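Local coordinates for glycosyl hydrolase family 2, TIM barrel domain protein (Parabacteroides merdae ATCC 43184, PDB 6DXU) that probably hydrolyses beta-glucuronides as a gut bacterial beta-glucuronidase of glycoside hydrolase family 2, at residues D[369-379]-D[411-422]. Sequence-based numbering, arbitrary orientation.
Sequences QQSEIILDLCD and NMIVQHHNHPAV
H419 lies between two acids of helix 372-379 and shows how one imidazole can tie a helix to the turn beside it. Both ring nitrogens donate: H419 ND1 to D379 OD2 at 2.6 Å, almost straight and in the ring plane, and H419 NE2 to E372 OE2 at 2.7 Å, more bent and onto the anti lone pair. E372 gets there because its CG stands anti to the backbone N (chi1 -169°) and the bend at chi2 brings OE2 to H419 NE2. D376 OD1 comes up to the ring edge between them, 3.1 Å from H419 CE1. The other oxygen of D379, OD1, takes the backbone N of A421 at 3.0 Å, so this carboxylate holds both the ring and the following turn.

At the N-terminal side, in the loop before the helix, the extended Q369 gives NE2 to Q415 OE1 at 2.8 Å, the two amide planes steeply inclined. One water joins Q369 NE2, Q370 O and H416 NE2, while H416 ND1 is hydrogen-bonded to E387 of strand 384-388.

The apolar part centres on L375. L375 CB sits over the middle of the H419 ring, 3.6 Å from the centroid, as a CH-pi contact; its CG covers a face of the H416 ring nearer the rim, and CD2 meets V422 CG2. C378 CB packs on A421 CB.

A leucine in place of H419 would probably leave E372 OE2 and D379 OD2 each without its N-H donor, with D379, a buried residue, keeping the A421 N bond at its other oxygen.

These links join two helices of the TIM barrel, and the turn leading into strand 422-429, beside strand 384-388, which lies between them in sequence. With both ring nitrogens facing carboxylate oxygens, H419 is probably doubly protonated, and the acids around its edge would stabilise the positive charge.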
ATOM      1  N   GLN D 369      15.484  -9.200  26.593  1.00 20.59           N
ATOM      2  CA  GLN D 369      16.223  -8.074  27.143  1.00 19.06           C
ATOM      3  C   GLN D 369      15.455  -7.499  28.322  1.00 18.58           C
ATOM      4  O   GLN D 369      14.227  -7.370  28.277  1.00 20.80           O
ATOM      5  CB  GLN D 369      16.415  -7.004  26.065  1.00 16.60           C
ATOM      6  CG  GLN D 369      17.096  -5.726  26.563  1.00 16.50           C
ATOM      7  CD  GLN D 369      17.261  -4.680  25.459  1.00 19.72           C
ATOM      8  OE1 GLN D 369      17.192  -4.991  24.258  1.00 18.75           O
ATOM      9  NE2 GLN D 369      17.468  -3.433  25.862  1.00 18.60           N
ATOM     10  N   GLN D 370      16.165  -7.147  29.390  1.00 17.96           N
ATOM     11  CA  GLN D 370      15.476  -6.661  30.574  1.00 18.84           C
ATOM     12  C   GLN D 370      15.825  -5.202  30.827  1.00 20.87           C
ATOM     13  O   GLN D 370      16.702  -4.632  30.180  1.00 20.46           O
ATOM     14  CB  GLN D 370      15.800  -7.555  31.782  1.00 16.93           C
ATOM     15  CG  GLN D 370      15.130  -8.924  31.627  1.00 19.58           C
ATOM     16  CD  GLN D 370      14.924  -9.660  32.942  1.00 21.95           C
ATOM     17  OE1 GLN D 370      15.266  -9.159  34.016  1.00 21.15           O
ATOM     18  NE2 GLN D 370      14.356 -10.857  32.858  1.00 20.19           N
ATOM     19  N   SER D 371      15.080  -4.582  31.750  1.00 19.30           N
ATOM     20  CA  SER D 371      15.320  -3.189  32.114  1.00 20.92           C
ATOM     21  C   SER D 371      16.802  -2.918  32.355  1.00 21.99           C
ATOM     22  O   SER D 371      17.495  -3.709  33.003  1.00 20.88           O
ATOM     23  CB  SER D 371      14.540  -2.851  33.386  1.00 24.47           C
ATOM     24  OG  SER D 371      14.979  -1.627  33.929  1.00 21.55           O
ATOM     25  N   GLU D 372      17.282  -1.768  31.874  1.00 18.39           N
ATOM     26  CA  GLU D 372      18.672  -1.409  32.140  1.00 19.53           C
ATOM     27  C   GLU D 372      18.955  -1.242  33.632  1.00 20.91           C
ATOM     28  O   GLU D 372      20.113  -1.339  34.041  1.00 22.79           O
ATOM     29  CB  GLU D 372      19.071  -0.130  31.398  1.00 26.58           C
ATOM     30  CG  GLU D 372      20.603   0.111  31.444  1.00 31.74           C
ATOM     31  CD  GLU D 372      21.197   0.580  30.127  1.00 40.84           C
ATOM     32  OE1 GLU D 372      20.514   1.326  29.392  1.00 54.82           O
ATOM     33  OE2 GLU D 372      22.346   0.193  29.819  1.00 36.56           O
ATOM     34  N   ILE D 373      17.935  -0.978  34.451  1.00 21.50           N
ATOM     35  CA  ILE D 373      18.131  -0.958  35.902  1.00 20.86           C
ATOM     36  C   ILE D 373      18.674  -2.301  36.382  1.00 17.22           C
ATOM     37  O   ILE D 373      19.575  -2.359  37.235  1.00 20.66           O
ATOM     38  CB  ILE D 373      16.812  -0.592  36.611  1.00 21.47           C
ATOM     39  CG1 ILE D 373      16.408   0.848  36.271  1.00 21.06           C
ATOM     40  CG2 ILE D 373      16.930  -0.781  38.137  1.00 22.59           C
ATOM     41  CD1 ILE D 373      14.952   1.159  36.625  1.00 22.45           C
ATOM     42  N   ILE D 374      18.143  -3.396  35.833  1.00 20.52           N
ATOM     43  CA  ILE D 374      18.621  -4.730  36.189  1.00 17.41           C
ATOM     44  C   ILE D 374      20.081  -4.895  35.783  1.00 19.37           C
ATOM     45  O   ILE D 374      20.910  -5.385  36.560  1.00 22.09           O
ATOM     46  CB  ILE D 374      17.742  -5.810  35.537  1.00 20.34           C
ATOM     47  CG1 ILE D 374      16.292  -5.721  36.029  1.00 18.32           C
ATOM     48  CG2 ILE D 374      18.327  -7.213  35.806  1.00 19.65           C
ATOM     49  CD1 ILE D 374      16.132  -5.971  37.547  1.00 18.24           C
ATOM     50  N   LEU D 375      20.427  -4.481  34.562  1.00 20.33           N
ATOM     51  CA  LEU D 375      21.811  -4.640  34.122  1.00 19.21           C
ATOM     52  C   LEU D 375      22.759  -3.818  34.979  1.00 19.27           C
ATOM     53  O   LEU D 375      23.854  -4.280  35.319  1.00 17.86           O
ATOM     54  CB  LEU D 375      21.954  -4.255  32.647  1.00 18.98           C
ATOM     55  CG  LEU D 375      21.364  -5.529  32.065  1.00 28.71           C
ATOM     56  CD1 LEU D 375      19.975  -5.322  31.511  1.00 27.75           C
ATOM     57  CD2 LEU D 375      22.321  -6.267  31.149  1.00 23.99           C
ATOM     58  N   ASP D 376      22.372  -2.584  35.306  1.00 20.82           N
ATOM     59  CA  ASP D 376      23.199  -1.776  36.191  1.00 22.29           C
ATOM     60  C   ASP D 376      23.380  -2.462  37.540  1.00 22.29           C
ATOM     61  O   ASP D 376      24.460  -2.394  38.142  1.00 20.47           O
ATOM     62  CB  ASP D 376      22.589  -0.386  36.381  1.00 20.53           C
ATOM     63  CG  ASP D 376      22.825   0.552  35.205  1.00 26.79           C
ATOM     64  OD1 ASP D 376      23.734   0.331  34.375  1.00 26.54           O
ATOM     65  OD2 ASP D 376      22.101   1.567  35.145  1.00 27.56           O
ATOM     66  N   LEU D 377      22.326  -3.105  38.048  1.00 19.71           N
ATOM     67  CA  LEU D 377      22.437  -3.794  39.327  1.00 19.99           C
ATOM     68  C   LEU D 377      23.367  -4.997  39.226  1.00 22.83           C
ATOM     69  O   LEU D 377      24.105  -5.290  40.172  1.00 21.41           O
ATOM     70  CB  LEU D 377      21.054  -4.215  39.831  1.00 21.19           C
ATOM     71  CG  LEU D 377      20.248  -3.066  40.431  1.00 21.43           C
ATOM     72  CD1 LEU D 377      18.764  -3.418  40.515  1.00 20.64           C
ATOM     73  CD2 LEU D 377      20.814  -2.745  41.817  1.00 23.64           C
ATOM     74  N   CYS D 378      23.356  -5.700  38.090  1.00 19.04           N
ATOM     75  CA  CYS D 378      24.294  -6.810  37.916  1.00 19.65           C
ATOM     76  C   CYS D 378      25.738  -6.320  37.891  1.00 21.42           C
ATOM     77  O   CYS D 378      26.634  -6.971  38.452  1.00 23.64           O
ATOM     78  CB  CYS D 378      23.971  -7.597  36.646  1.00 20.04           C
ATOM     79  SG  CYS D 378      22.393  -8.528  36.740  1.00 22.34           S
ATOM     80  N   ASP D 379      25.992  -5.189  37.224  1.00 21.76           N
ATOM     81  CA  ASP D 379      27.332  -4.602  37.262  1.00 21.31           C
ATOM     82  C   ASP D 379      27.742  -4.267  38.691  1.00 21.66           C
ATOM     83  O   ASP D 379      28.895  -4.478  39.085  1.00 24.33           O
ATOM     84  CB  ASP D 379      27.386  -3.322  36.436  1.00 21.13           C
ATOM     85  CG  ASP D 379      27.314  -3.562  34.936  1.00 25.35           C
ATOM     86  OD1 ASP D 379      27.534  -4.696  34.452  1.00 21.15           O
ATOM     87  OD2 ASP D 379      27.039  -2.565  34.234  1.00 27.07           O
ATOM     88  N   ASN D 411      19.538  -4.320  18.758  1.00 17.75           N
ATOM     89  CA  ASN D 411      19.229  -3.343  19.795  1.00 16.26           C
ATOM     90  C   ASN D 411      19.791  -3.781  21.147  1.00 18.43           C
ATOM     91  O   ASN D 411      20.373  -2.974  21.878  1.00 17.93           O
ATOM     92  CB  ASN D 411      17.711  -3.134  19.894  1.00 17.75           C
ATOM     93  CG  ASN D 411      17.155  -2.235  18.791  1.00 22.65           C
ATOM     94  OD1 ASN D 411      17.909  -1.622  18.031  1.00 21.64           O
ATOM     95  ND2 ASN D 411      15.819  -2.161  18.699  1.00 19.79           N
ATOM     96  N   MET D 412      19.631  -5.062  21.493  1.00 17.16           N
ATOM     97  CA  MET D 412      20.099  -5.552  22.785  1.00 18.42           C
ATOM     98  C   MET D 412      21.611  -5.411  22.915  1.00 21.32           C
ATOM     99  O   MET D 412      22.124  -4.973  23.952  1.00 19.56           O
ATOM    100  CB  MET D 412      19.677  -7.012  22.960  1.00 16.29           C
ATOM    101  CG  MET D 412      20.185  -7.646  24.239  1.00 17.61           C
ATOM    102  SD  MET D 412      19.559  -9.325  24.438  1.00 20.45           S
ATOM    103  CE  MET D 412      20.396 -10.195  23.102  1.00 19.78           C
ATOM    104  N   ILE D 413      22.343  -5.803  21.874  1.00 18.49           N
ATOM    105  CA  ILE D 413      23.802  -5.741  21.919  1.00 20.51           C
ATOM    106  C   ILE D 413      24.272  -4.295  21.956  1.00 19.44           C
ATOM    107  O   ILE D 413      25.113  -3.926  22.782  1.00 22.64           O
ATOM    108  CB  ILE D 413      24.408  -6.500  20.727  1.00 19.86           C
ATOM    109  CG1 ILE D 413      24.083  -7.992  20.859  1.00 19.33           C
ATOM    110  CG2 ILE D 413      25.926  -6.238  20.655  1.00 21.85           C
ATOM    111  CD1 ILE D 413      24.486  -8.829  19.661  1.00 23.67           C
ATOM    112  N   VAL D 414      23.710  -3.453  21.091  1.00 18.22           N
ATOM    113  CA  VAL D 414      24.071  -2.037  21.069  1.00 20.04           C
ATOM    114  C   VAL D 414      23.742  -1.374  22.401  1.00 19.88           C
ATOM    115  O   VAL D 414      24.544  -0.604  22.944  1.00 22.50           O
ATOM    116  CB  VAL D 414      23.367  -1.333  19.892  1.00 22.88           C
ATOM    117  CG1 VAL D 414      23.435   0.179  20.047  1.00 28.54           C
ATOM    118  CG2 VAL D 414      23.996  -1.756  18.565  1.00 20.57           C
ATOM    119  N   GLN D 415      22.566  -1.669  22.959  1.00 18.15           N
ATOM    120  CA  GLN D 415      22.159  -0.972  24.176  1.00 17.45           C
ATOM    121  C   GLN D 415      22.900  -1.458  25.419  1.00 18.10           C
ATOM    122  O   GLN D 415      23.166  -0.647  26.305  1.00 20.87           O
ATOM    123  CB  GLN D 415      20.649  -1.100  24.386  1.00 19.75           C
ATOM    124  CG  GLN D 415      19.880  -0.263  23.362  1.00 17.75           C
ATOM    125  CD  GLN D 415      18.412  -0.578  23.318  1.00 21.65           C
ATOM    126  OE1 GLN D 415      17.856  -1.122  24.266  1.00 19.92           O
ATOM    127  NE2 GLN D 415      17.762  -0.209  22.207  1.00 18.41           N
ATOM    128  N   HIS D 416      23.249  -2.747  25.513  1.00 17.04           N
ATOM    129  CA  HIS D 416      23.857  -3.297  26.729  1.00 22.71           C
ATOM    130  C   HIS D 416      25.333  -3.642  26.561  1.00 18.41           C
ATOM    131  O   HIS D 416      25.919  -4.271  27.452  1.00 19.55           O
ATOM    132  CB  HIS D 416      23.080  -4.530  27.196  1.00 17.66           C
ATOM    133  CG  HIS D 416      21.729  -4.197  27.742  1.00 18.61           C
ATOM    134  ND1 HIS D 416      20.793  -5.157  28.073  1.00 17.57           N
ATOM    135  CD2 HIS D 416      21.166  -3.001  28.041  1.00 20.86           C
ATOM    136  CE1 HIS D 416      19.699  -4.563  28.514  1.00 18.04           C
ATOM    137  NE2 HIS D 416      19.902  -3.258  28.519  1.00 19.17           N
ATOM    138  N   HIS D 417      25.945  -3.207  25.458  1.00 18.69           N
ATOM    139  CA  HIS D 417      27.336  -3.544  25.145  1.00 18.76           C
ATOM    140  C   HIS D 417      28.301  -3.196  26.271  1.00 19.04           C
ATOM    141  O   HIS D 417      29.291  -3.905  26.488  1.00 20.45           O
ATOM    142  CB  HIS D 417      27.750  -2.795  23.880  1.00 22.09           C
ATOM    143  CG  HIS D 417      29.218  -2.812  23.613  1.00 24.30           C
ATOM    144  ND1 HIS D 417      30.070  -1.846  24.102  1.00 26.14           N
ATOM    145  CD2 HIS D 417      29.978  -3.641  22.857  1.00 29.46           C
ATOM    146  CE1 HIS D 417      31.302  -2.106  23.698  1.00 34.98           C
ATOM    147  NE2 HIS D 417      31.273  -3.186  22.935  1.00 31.98           N
ATOM    148  N   ASN D 418      28.068  -2.086  26.965  1.00 16.50           N
ATOM    149  CA  ASN D 418      29.083  -1.599  27.895  1.00 19.50           C
ATOM    150  C   ASN D 418      29.064  -2.311  29.241  1.00 22.39           C
ATOM    151  O   ASN D 418      29.996  -2.108  30.035  1.00 19.53           O
ATOM    152  CB  ASN D 418      28.931  -0.087  28.139  1.00 19.59           C
ATOM    153  CG  ASN D 418      29.041   0.743  26.857  1.00 23.76           C
ATOM    154  OD1 ASN D 418      29.710   0.354  25.902  1.00 23.53           O
ATOM    155  ND2 ASN D 418      28.373   1.898  26.842  1.00 21.85           N
ATOM    156  N   HIS D 419      28.041  -3.115  29.540  1.00 18.98           N
ATOM    157  CA  HIS D 419      27.951  -3.715  30.872  1.00 21.56           C
ATOM    158  C   HIS D 419      28.990  -4.812  31.070  1.00 19.18           C
ATOM    159  O   HIS D 419      28.913  -5.847  30.398  1.00 19.49           O
ATOM    160  CB  HIS D 419      26.553  -4.288  31.107  1.00 20.62           C
ATOM    161  CG  HIS D 419      25.493  -3.240  31.155  1.00 24.97           C
ATOM    162  ND1 HIS D 419      25.343  -2.389  32.228  1.00 20.31           N
ATOM    163  CD2 HIS D 419      24.559  -2.871  30.243  1.00 21.35           C
ATOM    164  CE1 HIS D 419      24.352  -1.548  31.980  1.00 25.30           C
ATOM    165  NE2 HIS D 419      23.853  -1.826  30.789  1.00 22.03           N
ATOM    166  N   PRO D 420      29.926  -4.678  32.009  1.00 20.59           N
ATOM    167  CA  PRO D 420      30.890  -5.772  32.218  1.00 21.26           C
ATOM    168  C   PRO D 420      30.232  -7.070  32.668  1.00 19.74           C
ATOM    169  O   PRO D 420      30.793  -8.149  32.438  1.00 19.87           O
ATOM    170  CB  PRO D 420      31.853  -5.211  33.283  1.00 21.09           C
ATOM    171  CG  PRO D 420      31.067  -4.153  33.982  1.00 23.39           C
ATOM    172  CD  PRO D 420      30.175  -3.543  32.915  1.00 23.67           C
ATOM    173  N   ALA D 421      29.045  -7.008  33.272  1.00 21.69           N
ATOM    174  CA  ALA D 421      28.370  -8.239  33.688  1.00 18.23           C
ATOM    175  C   ALA D 421      28.081  -9.172  32.518  1.00 19.42           C
ATOM    176  O   ALA D 421      28.083 -10.396  32.689  1.00 20.08           O
ATOM    177  CB  ALA D 421      27.066  -7.898  34.421  1.00 22.70           C
ATOM    178  N   VAL D 422      27.800  -8.632  31.329  1.00 21.47           N
ATOM    179  CA  VAL D 422      27.317  -9.490  30.249  1.00 18.10           C
ATOM    180  C   VAL D 422      28.465 -10.324  29.694  1.00 18.45           C
ATOM    181  O   VAL D 422      29.512  -9.791  29.301  1.00 19.07           O
ATOM    182  CB  VAL D 422      26.656  -8.657  29.138  1.00 19.52           C
ATOM    183  CG1 VAL D 422      26.178  -9.572  28.010  1.00 21.20           C
ATOM    184  CG2 VAL D 422      25.502  -7.819  29.701  1.00 18.82           C
TER
HETATM  185  O   HOH W   1      17.163  -2.412  28.608  1.00 23.65           O
HETATM  186  O   HOH W   2      18.479   0.105  27.142  1.00 31.17           O